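PDB 6NHX: ATP-dependent DNA ligase from Mycobacterium tuberculosis, which joins DNA ends at the expense of ATP and, with Ku, repairs double-strand breaks by non-homologous end joining. Local coordinates for residues A[23-28]-A[167-172]; A[30-35]-A[160-165]; A[38-43]-A[72-77]; A[273-278]-A[297-302]. The protein carries 1 engineered substitution. All coordinates share one frame; numbering follows the deposited sequence.

Contact 1 of 4, residues A[23-28]-A[167-172]; sequences ASQWAF and AKRRDS. With ATP (adenosine-5'-triphosphate), chain B.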
# COMPACT_ATOMS: atom_id res chain seq x y z
N ALA A 23 8.21 4.18 23.50
CA ALA A 23 6.96 3.47 23.75
C ALA A 23 6.05 4.21 24.73
O ALA A 23 4.83 4.02 24.69
CB ALA A 23 7.24 2.05 24.25
N SER A 24 6.61 5.04 25.61
CA SER A 24 5.76 5.74 26.57
C SER A 24 4.77 6.66 25.87
O SER A 24 3.64 6.82 26.35
CB SER A 24 6.61 6.52 27.58
OG SER A 24 7.55 7.34 26.91
N GLN A 25 5.16 7.25 24.74
CA GLN A 25 4.26 8.13 24.01
C GLN A 25 3.72 7.55 22.72
O GLN A 25 2.72 8.07 22.21
CB GLN A 25 4.95 9.47 23.70
CG GLN A 25 5.02 10.41 24.90
CD GLN A 25 6.33 10.30 25.65
OE1 GLN A 25 6.34 10.12 26.87
NE2 GLN A 25 7.44 10.39 24.93
N TRP A 26 4.31 6.47 22.18
CA TRP A 26 3.99 6.02 20.83
C TRP A 26 3.68 4.53 20.82
O TRP A 26 4.39 3.74 21.46
CB TRP A 26 5.18 6.27 19.88
CG TRP A 26 5.45 7.70 19.65
CD1 TRP A 26 6.23 8.50 20.41
CD2 TRP A 26 4.95 8.51 18.58
NE1 TRP A 26 6.25 9.77 19.89
CE2 TRP A 26 5.48 9.80 18.75
CE3 TRP A 26 4.13 8.26 17.48
CZ2 TRP A 26 5.21 10.84 17.88
CZ3 TRP A 26 3.85 9.29 16.62
CH2 TRP A 26 4.39 10.57 16.81
N ALA A 27 2.66 4.16 20.06
CA ALA A 27 2.38 2.78 19.70
C ALA A 27 2.93 2.53 18.31
O ALA A 27 3.01 3.46 17.50
CB ALA A 27 0.87 2.52 19.73
N PHE A 28 3.30 1.29 18.02
CA PHE A 28 3.92 0.94 16.75
C PHE A 28 3.15 -0.19 16.09
O PHE A 28 2.89 -1.23 16.72
CB PHE A 28 5.38 0.54 16.97
CG PHE A 28 6.18 1.62 17.61
CD1 PHE A 28 6.51 2.77 16.91
CD2 PHE A 28 6.54 1.53 18.94
CE1 PHE A 28 7.21 3.79 17.53
CE2 PHE A 28 7.23 2.55 19.56
CZ PHE A 28 7.58 3.68 18.85
N ALA A 167 4.04 4.56 13.34
CA ALA A 167 3.95 4.94 14.74
C ALA A 167 2.77 5.87 14.93
O ALA A 167 2.55 6.79 14.13
CB ALA A 167 5.23 5.68 15.16
N LYS A 168 1.99 5.64 15.99
CA LYS A 168 0.82 6.45 16.27
C LYS A 168 0.87 6.90 17.72
O LYS A 168 1.09 6.09 18.62
CB LYS A 168 -0.47 5.67 15.97
CG LYS A 168 -0.53 5.25 14.51
CD LYS A 168 -1.72 4.32 14.23
CE LYS A 168 -1.76 3.90 12.76
NZ LYS A 168 -2.88 2.92 12.54
N ARG A 169 0.71 8.20 17.95
CA ARG A 169 0.79 8.71 19.31
C ARG A 169 -0.33 8.12 20.16
O ARG A 169 -1.50 8.10 19.76
CB ARG A 169 0.66 10.23 19.29
CG ARG A 169 1.97 10.96 19.06
CD ARG A 169 1.87 12.44 19.44
NE ARG A 169 1.73 12.59 20.89
CZ ARG A 169 2.74 12.80 21.72
NH1 ARG A 169 3.99 12.90 21.26
NH2 ARG A 169 2.51 12.91 23.03
N ARG A 170 0.03 7.65 21.35
CA ARG A 170 -0.96 7.00 22.21
C ARG A 170 -2.08 7.96 22.61
O ARG A 170 -3.21 7.51 22.83
CB ARG A 170 -0.26 6.42 23.43
CG ARG A 170 0.62 5.22 23.08
CD ARG A 170 1.38 4.69 24.28
NE ARG A 170 2.07 3.44 23.96
CZ ARG A 170 1.48 2.25 23.88
NH1 ARG A 170 0.18 2.13 24.10
NH2 ARG A 170 2.19 1.17 23.57
N ASP A 171 -1.79 9.25 22.72
CA ASP A 171 -2.77 10.24 23.15
C ASP A 171 -3.55 10.87 22.00
O ASP A 171 -4.31 11.82 22.24
CB ASP A 171 -2.09 11.33 23.99
CG ASP A 171 -1.07 12.15 23.21
OD1 ASP A 171 -0.33 12.94 23.84
OD2 ASP A 171 -1.00 12.02 21.97
N SER A 172 -3.40 10.38 20.76
CA SER A 172 -3.88 11.13 19.61
C SER A 172 -5.34 10.82 19.27
O SER A 172 -5.80 9.68 19.35
CB SER A 172 -2.98 10.91 18.38
OG SER A 172 -2.89 9.55 17.99
PG ATP B . -0.21 7.94 1.29
O1G ATP B . 0.34 8.14 2.69
O2G ATP B . -0.66 9.20 0.59
O3G ATP B . -1.24 6.83 1.23
PB ATP B . 1.44 6.00 -0.15
O1B ATP B . 2.69 6.11 -1.00
O2B ATP B . 0.22 5.28 -0.67
O3B ATP B . 1.05 7.47 0.38
PA ATP B . 3.19 4.81 1.83
O1A ATP B . 4.15 5.96 1.85
O2A ATP B . 3.45 3.49 1.16
O3A ATP B . 1.80 5.36 1.26
O5' ATP B . 2.61 4.60 3.33
C5' ATP B . 1.89 3.42 3.67
C4' ATP B . 0.41 3.54 3.26
O4' ATP B . -0.27 2.42 3.83
C3' ATP B . -0.27 4.78 3.80
O3' ATP B . -1.39 5.08 2.98
C2' ATP B . -0.77 4.29 5.13
O2' ATP B . -1.85 5.07 5.64
C1' ATP B . -1.21 2.86 4.81
N9 ATP B . -1.03 1.95 5.96
C8 ATP B . -0.47 0.71 5.92
N7 ATP B . -0.49 0.13 7.15
C5 ATP B . -1.09 1.01 7.97
C6 ATP B . -1.41 1.04 9.40
N6 ATP B . -1.07 0.01 10.18
N1 ATP B . -2.02 2.13 9.88
C2 ATP B . -2.35 3.18 9.11
N3 ATP B . -2.07 3.23 7.80
C4 ATP B . -1.44 2.20 7.20
O HOH W 1 1.07 9.90 23.50
O HOH W 2 4.91 1.12 22.06
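In the nucleotidyltransferase domain of the ligase, strands 26-31 and 164-169 pair antiparallel, and here Ala27 faces Lys168 as a hydrogen-bonded pair. The two bonds of that pair are near-equal: Ala27 N to Lys168 O is 2.9 Å and Lys168 N to Ala27 O is 2.8 Å. Trp26 and Phe28 lie on one face of the sheet with Ala167 and Arg169. There the methylene CG of Arg169 sits 3.3 Å from the centroid of the six-membered ring of Trp26, only 13° off the ring normal, a CH-pi contact. The bend at chi3 (69°) stands the Arg169 guanidinium at 74° to the indole plane, where NE and NH2 meet Asp171 side-on in a two-nitrogen salt bridge. Ala167 CB touches both Trp26 CE3 and Phe28 CE1.

Past the strand, the turn residue Arg170 folds back over the other segment. Its backbone N gives a nearly straight bond of 2.9 Å to Gln25 O, and its NE reaches Ala23 O at 2.9 Å, with Ala27 CB over one face of the guanidinium. On the face opposite Trp26 and Phe28, shared with Ala27, Lys168 runs extended to place NZ 2.9 Å from N1 of ATP, while Glu29 forms a salt bridge with the same amine. The ammonium donates to N1, which fits recognition of adenine, whose N1 carries no hydrogen, and the neighbouring carboxylate probably favours the charged lysine.

Contact 2 of 4, residues A[30-35]-A[160-165]; sequences GMWDGY and HGWEGV. Engineered in segment 30-35: Met31 (natural residue Lys). With ATP (adenosine-5'-triphosphate), chain B.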
# COMPACT_ATOMS: atom_id res chain seq x y z
N GLY A 30 2.68 -2.55 12.33
CA GLY A 30 3.20 -2.88 11.03
C GLY A 30 2.55 -2.06 9.93
O GLY A 30 1.37 -1.69 10.00
N MET A 31 3.34 -1.71 8.92
CA MET A 31 2.82 -1.09 7.71
C MET A 31 2.40 -2.19 6.73
O MET A 31 3.23 -3.00 6.32
CB MET A 31 3.90 -0.21 7.06
CG MET A 31 3.44 0.39 5.74
SD MET A 31 4.78 1.22 4.86
CE MET A 31 5.04 2.63 5.93
N TRP A 32 1.12 -2.19 6.36
CA TRP A 32 0.52 -3.22 5.51
C TRP A 32 0.27 -2.65 4.11
O TRP A 32 -0.53 -1.72 3.95
CB TRP A 32 -0.80 -3.72 6.11
CG TRP A 32 -0.75 -3.96 7.59
CD1 TRP A 32 -1.55 -3.39 8.56
CD2 TRP A 32 0.17 -4.81 8.29
NE1 TRP A 32 -1.19 -3.86 9.81
CE2 TRP A 32 -0.12 -4.71 9.67
CE3 TRP A 32 1.25 -5.63 7.88
CZ2 TRP A 32 0.59 -5.43 10.64
CZ3 TRP A 32 1.95 -6.34 8.85
CH2 TRP A 32 1.62 -6.24 10.21
N ASP A 33 0.92 -3.22 3.09
CA ASP A 33 0.65 -2.80 1.72
C ASP A 33 -0.70 -3.35 1.27
O ASP A 33 -0.92 -4.56 1.30
CB ASP A 33 1.75 -3.28 0.77
CG ASP A 33 2.89 -2.28 0.62
OD1 ASP A 33 3.02 -1.40 1.50
OD2 ASP A 33 3.67 -2.37 -0.36
N GLY A 34 -1.60 -2.47 0.87
CA GLY A 34 -2.91 -2.87 0.41
C GLY A 34 -3.71 -1.65 0.00
O GLY A 34 -3.11 -0.63 -0.38
N TYR A 35 -5.03 -1.72 0.10
CA TYR A 35 -5.89 -0.58 -0.16
C TYR A 35 -6.58 -0.18 1.14
O TYR A 35 -7.13 -1.03 1.84
CB TYR A 35 -6.96 -0.89 -1.22
CG TYR A 35 -6.47 -1.05 -2.64
CD1 TYR A 35 -5.42 -0.30 -3.14
CD2 TYR A 35 -7.10 -1.94 -3.48
CE1 TYR A 35 -5.00 -0.46 -4.46
CE2 TYR A 35 -6.70 -2.11 -4.78
CZ TYR A 35 -5.65 -1.38 -5.27
OH TYR A 35 -5.29 -1.58 -6.58
N HIS A 160 10.08 -9.73 10.26
CA HIS A 160 8.88 -10.33 9.70
C HIS A 160 8.79 -10.18 8.19
O HIS A 160 7.94 -10.83 7.56
CB HIS A 160 7.63 -9.69 10.32
CG HIS A 160 7.29 -10.20 11.69
ND1 HIS A 160 6.93 -11.52 11.92
CD2 HIS A 160 7.21 -9.58 12.88
CE1 HIS A 160 6.66 -11.68 13.21
NE2 HIS A 160 6.82 -10.51 13.81
N GLY A 161 9.62 -9.34 7.58
CA GLY A 161 9.47 -9.07 6.16
C GLY A 161 8.38 -8.08 5.83
O GLY A 161 8.00 -7.95 4.66
N TRP A 162 7.89 -7.34 6.81
CA TRP A 162 6.88 -6.34 6.57
C TRP A 162 7.48 -5.09 5.91
O TRP A 162 8.70 -4.91 5.89
CB TRP A 162 6.18 -5.97 7.88
CG TRP A 162 5.48 -7.15 8.51
CD1 TRP A 162 5.08 -8.30 7.89
CD2 TRP A 162 5.10 -7.28 9.89
NE1 TRP A 162 4.47 -9.13 8.79
CE2 TRP A 162 4.47 -8.53 10.02
CE3 TRP A 162 5.22 -6.46 11.01
CZ2 TRP A 162 3.98 -8.99 11.25
CZ3 TRP A 162 4.73 -6.91 12.22
CH2 TRP A 162 4.11 -8.16 12.33
N GLU A 163 6.61 -4.25 5.34
CA GLU A 163 7.09 -3.11 4.56
C GLU A 163 7.70 -2.02 5.45
O GLU A 163 8.60 -1.29 5.01
CB GLU A 163 5.96 -2.53 3.71
CG GLU A 163 6.43 -1.53 2.63
CD GLU A 163 7.17 -2.18 1.46
OE1 GLU A 163 8.05 -1.52 0.87
OE2 GLU A 163 6.88 -3.34 1.13
N GLY A 164 7.25 -1.91 6.69
CA GLY A 164 7.68 -0.82 7.54
C GLY A 164 6.85 -0.77 8.80
O GLY A 164 6.29 -1.79 9.23
N VAL A 165 6.78 0.42 9.38
CA VAL A 165 6.09 0.68 10.64
C VAL A 165 5.31 1.97 10.51
O VAL A 165 5.77 2.92 9.88
CB VAL A 165 7.09 0.74 11.82
CG1 VAL A 165 6.47 1.30 13.07
CG2 VAL A 165 7.71 -0.62 12.08
PG ATP B . -0.21 7.94 1.29
O1G ATP B . 0.34 8.14 2.69
O2G ATP B . -0.66 9.20 0.59
O3G ATP B . -1.24 6.83 1.23
PB ATP B . 1.44 6.00 -0.15
O1B ATP B . 2.69 6.11 -1.00
O2B ATP B . 0.22 5.28 -0.67
O3B ATP B . 1.05 7.47 0.38
PA ATP B . 3.19 4.81 1.83
O1A ATP B . 4.15 5.96 1.85
O2A ATP B . 3.45 3.49 1.16
O3A ATP B . 1.80 5.36 1.26
O5' ATP B . 2.61 4.60 3.33
C5' ATP B . 1.89 3.42 3.67
C4' ATP B . 0.41 3.54 3.26
O4' ATP B . -0.27 2.42 3.83
C3' ATP B . -0.27 4.78 3.80
O3' ATP B . -1.39 5.08 2.98
C2' ATP B . -0.77 4.29 5.13
O2' ATP B . -1.85 5.07 5.64
C1' ATP B . -1.21 2.86 4.81
N9 ATP B . -1.03 1.95 5.96
C8 ATP B . -0.47 0.71 5.92
N7 ATP B . -0.49 0.13 7.15
C5 ATP B . -1.09 1.01 7.97
C6 ATP B . -1.41 1.04 9.40
N6 ATP B . -1.07 0.01 10.18
N1 ATP B . -2.02 2.13 9.88
C2 ATP B . -2.35 3.18 9.11
N3 ATP B . -2.07 3.23 7.80
C4 ATP B . -1.44 2.20 7.20
O HOH W 3 3.96 -5.46 5.46
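Trp32 and Trp162 meet edge to face beside the adenine of ATP, their six-membered rings 4.7 Å apart between centroids and their planes at 75°. Followed outward, Trp32 CB and CG lie near N7 of the adenine, CD1 and NE1 pass its N6, and the far edge of the benzene ring points at the face of the Trp162 indole, CZ3 lying over its centre 3.4 Å from Trp162 CD2, with CH2 close by. His160 CB covers the opposite face of Trp162.

The backbone reads the base as well. Trp32 N donates to ATP N7 at 2.9 Å with an almost straight N-H (173°), and Gly30 O accepts from N6. In Met31, an engineered residue, CG stands opposite the backbone N (chi1 176°), which runs the chain toward the ATP sugar and brings SD 3.8 Å from C5'; Met31 N is bonded to Gly164 O at 3.0 Å, while a water links Met31 O to Glu163 N.

Asp33 OD2 and Glu163 OE2 stand 3.7 Å apart. Arg293 pairs with Asp33 and Arg277 with Glu163, which would ease the repulsion between the carboxylates. Both acids are probable manganese ligands, and their closeness is consistent with a site built to attract a cation.

Contact 3 of 4, residues A[38-43]-A[72-77]; sequences LVEADH and DHHVVL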
# COMPACT_ATOMS: atom_id res chain seq x y z
N LEU A 38 -12.43 2.25 4.87
CA LEU A 38 -13.30 2.47 6.02
C LEU A 38 -14.47 1.51 5.87
O LEU A 38 -15.05 1.39 4.78
CB LEU A 38 -13.78 3.92 6.08
CG LEU A 38 -12.67 4.96 6.28
CD1 LEU A 38 -13.26 6.36 6.27
CD2 LEU A 38 -11.90 4.73 7.58
N VAL A 39 -14.82 0.83 6.96
CA VAL A 39 -15.79 -0.26 6.93
C VAL A 39 -16.90 0.05 7.92
O VAL A 39 -16.63 0.22 9.12
CB VAL A 39 -15.14 -1.60 7.27
CG1 VAL A 39 -16.19 -2.72 7.35
CG2 VAL A 39 -14.03 -1.93 6.26
N GLU A 40 -18.13 0.11 7.44
CA GLU A 40 -19.30 0.25 8.30
C GLU A 40 -20.01 -1.09 8.35
O GLU A 40 -20.43 -1.60 7.32
CB GLU A 40 -20.24 1.31 7.74
CG GLU A 40 -21.50 1.52 8.55
CD GLU A 40 -22.50 2.32 7.78
OE1 GLU A 40 -22.69 3.50 8.12
OE2 GLU A 40 -23.09 1.78 6.82
N ALA A 41 -20.13 -1.66 9.55
CA ALA A 41 -20.89 -2.88 9.76
C ALA A 41 -22.14 -2.57 10.58
O ALA A 41 -22.03 -2.02 11.68
CB ALA A 41 -20.02 -3.90 10.50
N ASP A 42 -23.31 -2.91 10.04
CA ASP A 42 -24.58 -2.68 10.72
C ASP A 42 -25.55 -3.77 10.28
O ASP A 42 -25.67 -4.04 9.08
CB ASP A 42 -25.15 -1.31 10.33
CG ASP A 42 -26.25 -0.85 11.27
OD1 ASP A 42 -26.44 -1.48 12.33
OD2 ASP A 42 -26.93 0.14 10.94
N HIS A 43 -26.23 -4.39 11.25
CA HIS A 43 -27.24 -5.41 10.97
C HIS A 43 -26.67 -6.53 10.10
O HIS A 43 -27.34 -7.06 9.21
CB HIS A 43 -28.51 -4.81 10.37
CG HIS A 43 -29.40 -4.16 11.38
ND1 HIS A 43 -29.17 -2.90 11.88
CD2 HIS A 43 -30.52 -4.61 12.00
CE1 HIS A 43 -30.11 -2.59 12.76
NE2 HIS A 43 -30.94 -3.62 12.85
N ASP A 72 -24.89 -8.24 15.70
CA ASP A 72 -25.55 -7.44 16.72
C ASP A 72 -24.91 -6.07 16.92
O ASP A 72 -25.47 -5.23 17.62
CB ASP A 72 -25.57 -8.18 18.07
CG ASP A 72 -26.08 -9.61 17.96
OD1 ASP A 72 -25.32 -10.54 18.31
OD2 ASP A 72 -27.23 -9.80 17.52
N HIS A 73 -23.75 -5.83 16.32
CA HIS A 73 -23.00 -4.60 16.52
C HIS A 73 -23.25 -3.60 15.40
O HIS A 73 -23.59 -3.96 14.26
CB HIS A 73 -21.50 -4.89 16.57
CG HIS A 73 -21.04 -5.60 17.81
ND1 HIS A 73 -21.00 -4.98 19.04
CD2 HIS A 73 -20.59 -6.86 18.00
CE1 HIS A 73 -20.55 -5.84 19.94
NE2 HIS A 73 -20.28 -6.98 19.34
N HIS A 74 -23.02 -2.33 15.71
CA HIS A 74 -22.91 -1.28 14.70
C HIS A 74 -21.54 -0.64 14.90
O HIS A 74 -21.31 0.01 15.92
CB HIS A 74 -24.02 -0.26 14.85
CG HIS A 74 -23.90 0.91 13.92
ND1 HIS A 74 -24.69 2.04 14.06
CD2 HIS A 74 -23.09 1.14 12.86
CE1 HIS A 74 -24.36 2.91 13.11
NE2 HIS A 74 -23.39 2.39 12.38
N VAL A 75 -20.62 -0.87 13.95
CA VAL A 75 -19.26 -0.38 14.10
C VAL A 75 -18.78 0.30 12.82
O VAL A 75 -19.26 0.01 11.72
CB VAL A 75 -18.24 -1.47 14.52
CG1 VAL A 75 -18.59 -2.04 15.88
CG2 VAL A 75 -18.16 -2.56 13.46
N VAL A 76 -17.83 1.21 12.99
CA VAL A 76 -17.04 1.73 11.89
C VAL A 76 -15.58 1.42 12.19
O VAL A 76 -15.06 1.78 13.25
CB VAL A 76 -17.25 3.24 11.70
CG1 VAL A 76 -16.29 3.78 10.65
CG2 VAL A 76 -18.69 3.53 11.30
N LEU A 77 -14.94 0.71 11.26
CA LEU A 77 -13.55 0.32 11.39
C LEU A 77 -12.73 1.01 10.31
O LEU A 77 -13.24 1.39 9.25
CB LEU A 77 -13.40 -1.19 11.20
CG LEU A 77 -14.28 -2.00 12.16
CD1 LEU A 77 -14.65 -3.33 11.52
CD2 LEU A 77 -13.55 -2.22 13.46
O HOH W 4 -22.27 4.14 10.56
O HOH W 5 -26.62 -4.63 14.10
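Val39 and Leu77, and two residues further along Ala41 and Val75, form hydrogen-bonded pairs of an antiparallel arrangement whose local strand axes run 173° apart, 4.6 Å at their closest. Each pair has two bonds: Val39 N to Leu77 O and Leu77 N to Val39 O are both 2.8 Å, and Ala41 N to Val75 O measures 2.9 Å, as does its return bond. Between them Glu40 stands opposite Val76 in a non-hydrogen-bonded pair.

Val39, Ala41, Val75 and Leu77 share one sheet face. Ala41 CB meets Val75 CG2 at 3.7 Å, a branch set between the backbone N and the carbonyl carbon of its own residue, whereas Val39 and Leu77 face each other through their CB atoms. These are two adjacent inner strands, 35-42 and 74-82, of the antiparallel sheet in the nucleotidyltransferase domain; helix 124-136 covers this face, with Leu134 on Val75 and Leu131 on Leu77.

The other face, with Glu40, Asp42, His74 and Val76, is mixed. The carboxylate of Asp42 lies over the His74 ring, offset toward its rim, with the two planes only 14° apart. With chi1 at 175° the His74 ring reaches across to the partner strand, its CD2 edge 3.5 Å from Ala41 O. A water in the ring plane joins His74 NE2, at 2.8 Å, to Glu40 OE1, while Glu40 OE2 makes a salt bridge with Arg47.

Contact 4 of 4, residues A[273-278]-A[297-302]; sequences VAEVRY and PDKKPS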
# COMPACT_ATOMS: atom_id res chain seq x y z
N VAL A 273 3.35 5.45 -14.17
CA VAL A 273 4.25 5.54 -13.03
C VAL A 273 4.17 4.24 -12.23
O VAL A 273 3.08 3.67 -12.05
CB VAL A 273 3.90 6.76 -12.16
CG1 VAL A 273 4.81 6.87 -10.95
CG2 VAL A 273 3.94 8.03 -12.99
N ALA A 274 5.31 3.78 -11.76
CA ALA A 274 5.39 2.66 -10.84
C ALA A 274 6.30 3.05 -9.69
O ALA A 274 7.05 4.02 -9.76
CB ALA A 274 5.98 1.43 -11.52
N GLU A 275 6.24 2.29 -8.61
CA GLU A 275 7.13 2.46 -7.48
C GLU A 275 8.01 1.22 -7.36
O GLU A 275 7.50 0.09 -7.45
CB GLU A 275 6.35 2.66 -6.18
CG GLU A 275 6.42 4.07 -5.66
CD GLU A 275 5.58 4.25 -4.42
OE1 GLU A 275 5.70 5.32 -3.78
OE2 GLU A 275 4.81 3.34 -4.09
N VAL A 276 9.30 1.44 -7.18
CA VAL A 276 10.22 0.34 -6.94
C VAL A 276 11.03 0.62 -5.68
O VAL A 276 11.26 1.77 -5.29
CB VAL A 276 11.13 0.08 -8.15
CG1 VAL A 276 10.28 -0.23 -9.39
CG2 VAL A 276 12.00 1.27 -8.40
N ARG A 277 11.44 -0.45 -5.02
CA ARG A 277 12.39 -0.38 -3.92
C ARG A 277 13.79 -0.54 -4.49
O ARG A 277 13.98 -1.14 -5.54
CB ARG A 277 12.13 -1.51 -2.94
CG ARG A 277 10.69 -1.60 -2.44
CD ARG A 277 10.53 -2.80 -1.52
NE ARG A 277 9.13 -3.14 -1.31
CZ ARG A 277 8.45 -3.96 -2.10
NH1 ARG A 277 9.03 -4.53 -3.15
NH2 ARG A 277 7.18 -4.21 -1.82
N TYR A 278 14.77 0.01 -3.78
CA TYR A 278 16.15 -0.09 -4.24
C TYR A 278 17.06 0.12 -3.05
O TYR A 278 16.65 0.69 -2.03
CB TYR A 278 16.45 0.94 -5.35
CG TYR A 278 16.50 2.36 -4.84
CD1 TYR A 278 17.72 2.97 -4.55
CD2 TYR A 278 15.34 3.08 -4.63
CE1 TYR A 278 17.77 4.25 -4.07
CE2 TYR A 278 15.38 4.37 -4.14
CZ TYR A 278 16.60 4.95 -3.87
OH TYR A 278 16.63 6.24 -3.39
N PRO A 297 -1.27 4.44 -10.19
CA PRO A 297 -2.11 4.94 -11.29
C PRO A 297 -2.45 6.41 -11.21
O PRO A 297 -2.76 7.01 -12.25
CB PRO A 297 -3.37 4.07 -11.21
CG PRO A 297 -3.01 2.90 -10.38
CD PRO A 297 -1.90 3.32 -9.46
N ASP A 298 -2.43 7.01 -10.02
CA ASP A 298 -2.80 8.41 -9.89
C ASP A 298 -1.60 9.35 -9.94
O ASP A 298 -1.79 10.57 -9.97
CB ASP A 298 -3.60 8.63 -8.60
CG ASP A 298 -4.83 7.74 -8.53
OD1 ASP A 298 -5.06 7.14 -7.46
OD2 ASP A 298 -5.54 7.62 -9.54
N LYS A 299 -0.38 8.83 -9.95
CA LYS A 299 0.78 9.69 -10.06
C LYS A 299 1.04 10.03 -11.52
O LYS A 299 0.76 9.22 -12.42
CB LYS A 299 2.00 9.01 -9.44
CG LYS A 299 1.82 8.81 -7.95
CD LYS A 299 3.10 8.47 -7.23
CE LYS A 299 2.85 8.43 -5.72
NZ LYS A 299 4.08 8.10 -4.95
N LYS A 300 1.54 11.24 -11.76
CA LYS A 300 1.78 11.63 -13.14
C LYS A 300 3.27 11.56 -13.44
O LYS A 300 4.08 11.90 -12.59
CB LYS A 300 1.32 13.07 -13.39
CG LYS A 300 0.06 13.49 -12.65
CD LYS A 300 -0.46 14.81 -13.19
CE LYS A 300 -1.81 15.17 -12.58
NZ LYS A 300 -2.75 14.01 -12.60
N PRO A 301 3.63 11.11 -14.65
CA PRO A 301 5.05 11.13 -15.03
C PRO A 301 5.72 12.48 -14.80
O PRO A 301 6.87 12.51 -14.35
CB PRO A 301 5.02 10.75 -16.52
CG PRO A 301 3.77 9.91 -16.65
CD PRO A 301 2.78 10.50 -15.68
N SER A 302 5.01 13.59 -15.05
CA SER A 302 5.61 14.91 -14.88
C SER A 302 6.03 15.19 -13.44
O SER A 302 6.83 16.10 -13.20
CB SER A 302 4.68 16.02 -15.40
OG SER A 302 3.46 16.06 -14.68
O HOH W 6 0.60 6.30 -13.47
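Glu275 OE2 is held by salt bridges to two arginines, Arg296 and Arg293. The other oxygen, OE1, meets Lys299 NZ at 3.4 Å, a long salt bridge whose hydrogen bond is weak. Lys299 in turn has Glu193 as its stronger partner, making a small charge network in which the lysine bridges two acids. The two side chains cross at roughly a right angle: Lys299 is extended beyond CG, and Glu275 beyond its own CG, so that they meet at their polar ends.

Nearer the backbone, Val273 makes the apolar part of the contact. Its CG1, anti to the backbone N (chi1 179°), packs against Lys299 CB at 3.8 Å. The other branch, CG2, lies 3.4 Å from Lys299 O and 3.8 Å from Pro301 CD. A water closes the backbone side, accepting from Val273 N at 3.0 Å and donating to Lys299 O at 3.1 Å.

The tail 297-302 thus packs on strand 273-278 just after strand 291-295, its antiparallel neighbour, has ended. That places the contact in the C-terminal OB domain of the ligase, on the side turned to the nucleotide: the Glu275 side chain lies about 4 Å from ATP, and its partner Arg293 is hydrogen-bonded to ATP.

In the fold
From the N terminus, strand 26-31 supplies the first side of contacts 1 and 2, and strand 164-169 returns to pair with it. Contact 1 therefore closes the outermost loop and contact 2 a slightly shorter one within it; they touch through Phe28 and Val165, and both reach ATP. Contact 3 is nested in both, a short loop of 28 residues joining strands 35-42 and 74-82 in the second sheet. Contact 4 comes later in series, within the C-terminal OB domain, about 34 Å from contact 3 between centres. One place where the two domains meet is the salt bridge of Glu163 in contact 2 with Arg277 of segment 273-278, in keeping with a closed conformation over the nucleotide.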